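Long-range contacts in putative carboxynorspermidine decarboxylase protein (Sinorhizobium meliloti, PDB 3MT1), which probably catalyses the pyridoxal 5'-phosphate-dependent decarboxylation of carboxynorspermidine and carboxyspermidine, yielding norspermidine and spermidine: residues A12-N17 / A234-S239; I21-E26 / Y207-F212; H162-N167 / G198-T203. All blocks are in the same frame, centred on the assembly; numbering follows the deposited sequence.

Contact 1 of 3, residues A12-N17 / A234-S239; sequences AKLTRN and ASITKS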
# COMPACT_ATOMS: atom_id res chain seq x y z
N ALA B 12 16.08 -7.29 22.00
CA ALA B 12 16.36 -6.54 23.23
C ALA B 12 15.61 -5.18 23.35
O ALA B 12 15.20 -4.80 24.44
CB ALA B 12 17.87 -6.35 23.43
N LYS B 13 15.44 -4.47 22.23
CA LYS B 13 14.76 -3.18 22.23
C LYS B 13 13.25 -3.31 22.34
O LYS B 13 12.59 -2.48 22.99
CB LYS B 13 15.10 -2.37 20.98
CG LYS B 13 16.49 -1.81 21.09
CD LYS B 13 16.91 -1.18 19.78
CE LYS B 13 18.36 -0.82 19.83
NZ LYS B 13 18.76 -0.68 18.43
N LEU B 14 12.72 -4.35 21.72
CA LEU B 14 11.32 -4.65 21.87
C LEU B 14 11.05 -4.95 23.33
O LEU B 14 10.15 -4.38 23.91
CB LEU B 14 10.91 -5.82 20.97
CG LEU B 14 9.46 -6.31 21.03
CD1 LEU B 14 8.40 -5.21 20.68
CD2 LEU B 14 9.30 -7.40 20.03
N THR B 15 11.86 -5.82 23.94
CA THR B 15 11.72 -6.13 25.36
C THR B 15 11.76 -4.91 26.27
O THR B 15 10.96 -4.82 27.20
CB THR B 15 12.77 -7.13 25.81
OG1 THR B 15 12.58 -8.33 25.07
CG2 THR B 15 12.67 -7.41 27.29
N ARG B 16 12.70 -3.99 26.02
CA ARG B 16 12.76 -2.71 26.73
C ARG B 16 11.33 -2.12 26.76
O ARG B 16 10.84 -1.80 27.82
CB ARG B 16 13.81 -1.79 26.08
CG ARG B 16 13.98 -0.32 26.56
CD ARG B 16 14.30 0.60 25.35
NE ARG B 16 13.46 0.17 24.20
CZ ARG B 16 13.46 0.66 22.95
NH1 ARG B 16 14.27 1.65 22.59
NH2 ARG B 16 12.63 0.14 22.05
N ASN B 17 10.64 -2.07 25.62
CA ASN B 17 9.29 -1.52 25.54
C ASN B 17 8.31 -2.33 26.35
O ASN B 17 7.42 -1.79 27.01
CB ASN B 17 8.77 -1.49 24.10
CG ASN B 17 9.46 -0.47 23.23
OD1 ASN B 17 10.21 0.39 23.72
ND2 ASN B 17 9.23 -0.56 21.93
N ALA B 234 3.38 2.75 20.56
CA ALA B 234 4.19 2.73 21.77
C ALA B 234 4.78 1.34 22.13
O ALA B 234 5.77 1.23 22.87
CB ALA B 234 3.43 3.34 22.93
N SER B 235 4.18 0.27 21.63
CA SER B 235 4.73 -1.07 21.85
C SER B 235 6.03 -1.31 21.09
O SER B 235 6.89 -2.08 21.53
CB SER B 235 3.72 -2.11 21.37
OG SER B 235 2.48 -1.87 22.01
N ILE B 236 6.16 -0.63 19.96
CA ILE B 236 7.05 -1.09 18.93
C ILE B 236 8.09 -0.02 18.55
O ILE B 236 8.96 -0.25 17.70
CB ILE B 236 6.17 -1.58 17.76
CG1 ILE B 236 6.57 -2.96 17.39
CG2 ILE B 236 5.99 -0.59 16.58
CD1 ILE B 236 5.88 -3.95 18.25
N THR B 237 7.96 1.13 19.21
CA THR B 237 8.77 2.32 19.00
C THR B 237 10.26 1.98 19.05
O THR B 237 10.73 1.30 19.96
CB THR B 237 8.37 3.43 20.05
OG1 THR B 237 8.76 4.74 19.60
CG2 THR B 237 8.96 3.18 21.43
N LYS B 238 11.01 2.44 18.04
CA LYS B 238 12.48 2.32 18.02
C LYS B 238 13.00 0.88 18.15
O LYS B 238 14.17 0.66 18.50
CB LYS B 238 13.11 3.20 19.12
CG LYS B 238 12.87 4.69 18.91
CD LYS B 238 13.32 5.47 20.13
CE LYS B 238 12.18 6.39 20.64
NZ LYS B 238 11.81 7.48 19.66
N SER B 239 12.14 -0.09 17.89
CA SER B 239 12.52 -1.47 18.10
C SER B 239 13.06 -2.10 16.86
O SER B 239 13.80 -3.08 16.94
CB SER B 239 11.33 -2.32 18.55
OG SER B 239 10.56 -2.68 17.42
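Asn17 lays its side-chain amide against the backbone of residues 235-237, and its single ND2 group supplies both of the firm hydrogen bonds between the segments. Asn17 ND2 reaches Thr237 O at 3.1 Å, almost straight (174°), within the amide plane and onto a lone pair in the carbonyl plane. The same ND2 of Asn17 meets Ser235 O at 2.8 Å, in a more bent bond that comes from above that carbonyl's plane. With both its N-H groups engaged, the amide is fixed in rotation, and the Thr237 side chain crosses it at about a right angle, its CG2 methyl near the amide. Thr237 O also receives a weak bond from Arg16 NH2. The arginine reaches it because its chain bends at chi2 and chi3 (-143° and 40°), folding the guanidinium back over its own helix, where NE and NH2 bond weakly to Lys13 O. Leu14 CD1 and Ile236 CD1 lie side by side at 3.7 Å, with Leu47 and Met48 of helix 45-49 packed against Leu14 and Ile236 respectively. At the exposed end, the extended Lys13 chain passes its CD over Lys238 O at 3.5 Å. Residues 236-239 form a type II turn, which Ser239 OG tightens by bonding to Ile236 O. Helix 11-28 thus seats itself on the chain leaving helix 233-236, at the junction between the closed barrel and the mixed sheet typical of class-II (fold type III) decarboxylases.

Contact 2 of 3, residues I21-E26 / Y207-F212; sequences IAHVRE and YPVDAF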
# COMPACT_ATOMS: atom_id res chain seq x y z
N ILE B 21 5.77 -1.07 29.52
CA ILE B 21 4.37 -1.44 29.53
C ILE B 21 3.93 -2.20 30.83
O ILE B 21 3.05 -1.73 31.55
CB ILE B 21 4.00 -2.23 28.23
CG1 ILE B 21 4.04 -1.24 27.05
CG2 ILE B 21 2.64 -2.91 28.36
CD1 ILE B 21 3.57 -1.76 25.73
N ALA B 22 4.56 -3.33 31.12
CA ALA B 22 4.33 -4.06 32.37
C ALA B 22 4.36 -3.13 33.63
O ALA B 22 3.44 -3.13 34.47
CB ALA B 22 5.36 -5.16 32.49
N HIS B 23 5.42 -2.32 33.73
CA HIS B 23 5.57 -1.34 34.81
C HIS B 23 4.28 -0.50 34.93
O HIS B 23 3.70 -0.40 35.99
CB HIS B 23 6.80 -0.48 34.51
CG HIS B 23 7.07 0.57 35.53
ND1 HIS B 23 7.94 0.38 36.58
CD2 HIS B 23 6.61 1.84 35.65
CE1 HIS B 23 7.99 1.48 37.31
NE2 HIS B 23 7.19 2.38 36.77
N VAL B 24 3.80 0.05 33.81
CA VAL B 24 2.56 0.79 33.82
C VAL B 24 1.38 -0.07 34.30
O VAL B 24 0.62 0.37 35.15
CB VAL B 24 2.23 1.36 32.43
CG1 VAL B 24 0.75 1.80 32.35
CG2 VAL B 24 3.19 2.49 32.06
N ARG B 25 1.25 -1.28 33.76
CA ARG B 25 0.17 -2.18 34.15
C ARG B 25 0.23 -2.44 35.66
O ARG B 25 -0.78 -2.50 36.34
CB ARG B 25 0.30 -3.51 33.41
CG ARG B 25 0.25 -3.38 31.93
CD ARG B 25 0.43 -4.70 31.16
NE ARG B 25 -0.19 -5.86 31.79
CZ ARG B 25 0.50 -6.80 32.43
NH1 ARG B 25 1.83 -6.73 32.49
NH2 ARG B 25 -0.13 -7.83 32.99
N GLU B 26 1.44 -2.58 36.17
CA GLU B 26 1.66 -2.92 37.56
C GLU B 26 1.27 -1.72 38.47
O GLU B 26 0.50 -1.87 39.44
CB GLU B 26 3.14 -3.31 37.68
CG GLU B 26 3.64 -3.79 39.02
CD GLU B 26 5.18 -3.67 39.11
OE1 GLU B 26 5.83 -3.64 38.03
OE2 GLU B 26 5.72 -3.63 40.23
N TYR B 207 9.44 9.82 29.44
CA TYR B 207 8.03 9.99 29.79
C TYR B 207 7.82 9.78 31.30
O TYR B 207 8.45 8.89 31.91
CB TYR B 207 7.16 9.03 28.99
CG TYR B 207 5.71 9.43 28.91
CD1 TYR B 207 5.26 10.29 27.90
CD2 TYR B 207 4.78 8.92 29.83
CE1 TYR B 207 3.92 10.66 27.81
CE2 TYR B 207 3.45 9.27 29.76
CZ TYR B 207 3.02 10.14 28.74
OH TYR B 207 1.69 10.47 28.67
N PRO B 208 6.94 10.62 31.92
CA PRO B 208 6.68 10.51 33.37
C PRO B 208 5.74 9.35 33.62
O PRO B 208 4.56 9.54 33.94
CB PRO B 208 6.02 11.85 33.72
CG PRO B 208 5.98 12.68 32.40
CD PRO B 208 6.14 11.69 31.30
N VAL B 209 6.29 8.16 33.48
CA VAL B 209 5.55 6.91 33.52
C VAL B 209 4.78 6.71 34.83
O VAL B 209 3.70 6.10 34.84
CB VAL B 209 6.52 5.74 33.18
CG1 VAL B 209 5.89 4.40 33.46
CG2 VAL B 209 6.91 5.81 31.70
N ASP B 210 5.31 7.27 35.92
CA ASP B 210 4.74 7.07 37.26
C ASP B 210 3.68 8.09 37.60
O ASP B 210 2.65 7.75 38.16
CB ASP B 210 5.85 7.08 38.30
CG ASP B 210 6.79 5.89 38.15
OD1 ASP B 210 6.35 4.73 38.36
OD2 ASP B 210 7.98 6.12 37.81
N ALA B 211 3.93 9.34 37.25
CA ALA B 211 2.87 10.33 37.22
C ALA B 211 1.67 9.81 36.39
O ALA B 211 0.53 9.81 36.84
CB ALA B 211 3.41 11.65 36.65
N PHE B 212 1.94 9.34 35.18
CA PHE B 212 0.92 8.80 34.27
C PHE B 212 0.14 7.59 34.83
O PHE B 212 -1.08 7.51 34.65
CB PHE B 212 1.59 8.48 32.95
CG PHE B 212 0.77 7.67 32.01
CD1 PHE B 212 -0.23 8.26 31.24
CD2 PHE B 212 1.03 6.31 31.84
CE1 PHE B 212 -0.97 7.52 30.33
CE2 PHE B 212 0.28 5.56 30.94
CZ PHE B 212 -0.71 6.17 30.18
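The imidazole of His23 meets the carboxylate of Asp210 at its edge, while the CG1 methyl of Val209 approaches the same ring obliquely, 3.4 Å from CD2. His23 NE2 donates to Asp210 OD1 at 3.0 Å with an N-H...O angle of 157°; the oxygen lies close to the ring plane and is met on its syn side by a donor tilted out of the carboxylate plane, the ring and carboxylate planes standing 71° apart. Phe212, the other flat group that touches across the contact, receives Val24 CG1 obliquely at CE2, 4.0 Å away. Elsewhere its ring meets Phe202 at a shallow angle and Phe173 edge-to-face, so this end of the interface belongs to an aromatic cluster. Between the two ring contacts the valines cross at about a right angle, Val24 CG2 lying 3.6 Å from Val209 CG1. That one methyl of Val209 therefore serves both His23 and Val24; it is carried toward helix 11-28 because CG1 is anti to the backbone N (chi1 169°). The segments belong to helix 11-28 and the first turn of helix 209-223, and the valines are each other's nearest residues in the backbone register. Polarity thus grades from the buried Phe212 and Val24 outward to the exposed Asp210. A carboxylate accepting from NE2 would probably stabilise a positive charge on the imidazole, adding an electrostatic component to an otherwise apolar meeting of two helices.

Contact 3 of 3, residues H162-N167 / G198-T203; sequences HNNCEN and GGIHFT. With SO4 (sulfate ion), chain D.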
# COMPACT_ATOMS: atom_id res chain seq x y z
N HIS B 162 -10.95 7.12 21.92
CA HIS B 162 -9.62 7.15 21.36
C HIS B 162 -9.45 8.49 20.65
O HIS B 162 -9.82 8.67 19.48
CB HIS B 162 -9.40 5.93 20.44
CG HIS B 162 -8.09 5.94 19.70
ND1 HIS B 162 -6.95 5.35 20.20
CD2 HIS B 162 -7.75 6.45 18.49
CE1 HIS B 162 -5.96 5.50 19.34
NE2 HIS B 162 -6.42 6.17 18.29
N ASN B 163 -8.94 9.45 21.42
CA ASN B 163 -8.65 10.79 20.91
C ASN B 163 -7.17 11.05 20.63
O ASN B 163 -6.83 11.66 19.60
CB ASN B 163 -9.20 11.86 21.86
CG ASN B 163 -8.92 11.55 23.30
OD1 ASN B 163 -8.70 10.39 23.65
ND2 ASN B 163 -8.94 12.57 24.16
N ASN B 164 -6.29 10.59 21.51
CA ASN B 164 -4.86 10.91 21.38
C ASN B 164 -4.25 10.38 20.10
O ASN B 164 -4.75 9.42 19.52
CB ASN B 164 -4.09 10.41 22.60
CG ASN B 164 -4.68 10.91 23.87
OD1 ASN B 164 -4.26 11.94 24.40
ND2 ASN B 164 -5.71 10.22 24.36
N CYS B 165 -3.17 11.01 19.66
CA CYS B 165 -2.61 10.62 18.40
C CYS B 165 -1.11 10.36 18.41
O CYS B 165 -0.67 9.23 18.33
CB CYS B 165 -3.01 11.59 17.31
SG CYS B 165 -2.72 10.85 15.69
N GLU B 166 -0.29 11.39 18.48
CA GLU B 166 1.13 11.13 18.56
C GLU B 166 1.56 11.59 19.93
O GLU B 166 2.71 11.96 20.13
CB GLU B 166 1.89 11.92 17.47
CG GLU B 166 1.91 13.49 17.66
CD GLU B 166 1.79 14.28 16.33
OE1 GLU B 166 2.09 15.51 16.32
OE2 GLU B 166 1.39 13.68 15.32
N ASN B 167 0.62 11.55 20.87
CA ASN B 167 0.72 12.26 22.12
C ASN B 167 1.88 11.85 23.01
O ASN B 167 1.84 10.85 23.72
CB ASN B 167 -0.60 12.21 22.88
CG ASN B 167 -0.70 13.27 23.93
OD1 ASN B 167 0.28 13.93 24.27
ND2 ASN B 167 -1.90 13.44 24.45
N GLY B 198 -5.14 4.42 21.99
CA GLY B 198 -3.72 4.48 21.79
C GLY B 198 -3.29 5.90 21.53
O GLY B 198 -3.89 6.86 22.02
N GLY B 199 -2.23 6.04 20.75
CA GLY B 199 -1.72 7.35 20.42
C GLY B 199 -0.99 8.01 21.57
O GLY B 199 -0.59 9.16 21.45
N ILE B 200 -0.82 7.28 22.68
CA ILE B 200 -0.15 7.84 23.88
C ILE B 200 1.25 7.26 24.02
O ILE B 200 1.39 6.06 24.30
CB ILE B 200 -0.94 7.56 25.25
CG1 ILE B 200 -2.46 7.72 25.10
CG2 ILE B 200 -0.39 8.45 26.41
CD1 ILE B 200 -3.26 6.95 26.18
N HIS B 201 2.27 8.10 23.90
CA HIS B 201 3.66 7.62 23.81
C HIS B 201 4.34 7.49 25.16
O HIS B 201 5.36 8.15 25.42
CB HIS B 201 4.47 8.51 22.85
CG HIS B 201 5.46 7.76 22.02
ND1 HIS B 201 6.80 7.70 22.32
CD2 HIS B 201 5.29 7.01 20.90
CE1 HIS B 201 7.43 6.97 21.42
NE2 HIS B 201 6.53 6.53 20.55
N PHE B 202 3.77 6.63 26.02
CA PHE B 202 4.28 6.46 27.38
C PHE B 202 5.52 5.58 27.52
O PHE B 202 6.11 5.52 28.60
CB PHE B 202 3.19 6.03 28.36
CG PHE B 202 2.54 4.74 28.02
CD1 PHE B 202 3.04 3.55 28.55
CD2 PHE B 202 1.43 4.71 27.19
CE1 PHE B 202 2.44 2.34 28.25
CE2 PHE B 202 0.83 3.50 26.87
CZ PHE B 202 1.33 2.30 27.41
N THR B 203 5.89 4.90 26.45
CA THR B 203 7.14 4.13 26.37
C THR B 203 8.33 4.96 25.88
O THR B 203 9.44 4.44 25.74
CB THR B 203 6.99 2.87 25.43
OG1 THR B 203 6.61 3.29 24.11
CG2 THR B 203 5.97 1.87 25.96
S SO4 D . -1.33 4.05 17.91
O1 SO4 D . -1.34 5.48 17.64
O2 SO4 D . -0.35 3.37 17.08
O3 SO4 D . -0.96 3.93 19.32
O4 SO4 D . -2.66 3.46 17.71
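Two loops run together here without regular strand structure, joined by a single beta bridge between Asn167 and Ile200. His201 N bonds to Asn167 O at 2.8 Å, whereas the bond from Asn167 N to Gly199 O is weak. At the other end of the contact a side chain takes over: the ring of His162 offers ND1 to Gly198 N at 2.7 Å, with the donor at the ring edge, near its plane, and an N-H...N angle of 170°. CG of this histidine is anti to the backbone N (chi1 174°), which carries the ring across to residue 198. Asn164 packs its CB 4.0 Å from Ile200 CG1, the two side chains crossing obliquely, and Asn164 OD1 accepts from Asn167 ND2 at 2.8 Å within the same loop. Gly199, with a positive phi of 74°, brings its CA close against the backbone of Asn164 and Cys165. Gly199 N bonds to sulfate O3 at 2.8 Å. The ion, probably from the crystallisation liquor, is also bound by the backbone N atoms of Gly232 and Glu233 and by Tyr324 OH, a glycine-rich anion site consistent with the place of the cofactor phosphate in this family. With ND1 acting as an acceptor toward Gly198 N, His162 holds the residue just before the anion-binding Gly199, and may act as a second-shell support.

Contacts 1 and 2 both dock helix 11-28, at successive places along it, whereas contact 3 ties together two loops that follow barrel strands 158-160 and 193-195. Contact 1 is the most buried and relies on side-chain donors reaching backbone carbonyls; contact 2, farther from the chain centre, is mainly apolar with a polar pair toward its exposed side; contact 3, partly buried, depends largely on backbone N-H groups. Segment 198-203 joins the three. Phe202 packs against Val24 and Tyr207 of contact 2, while Thr203 OG1 probably bonds to Ala234 O of contact 1. Contacts 1 and 3 also approach the predicted substrate residue Glu233, from which contact 2 stands apart.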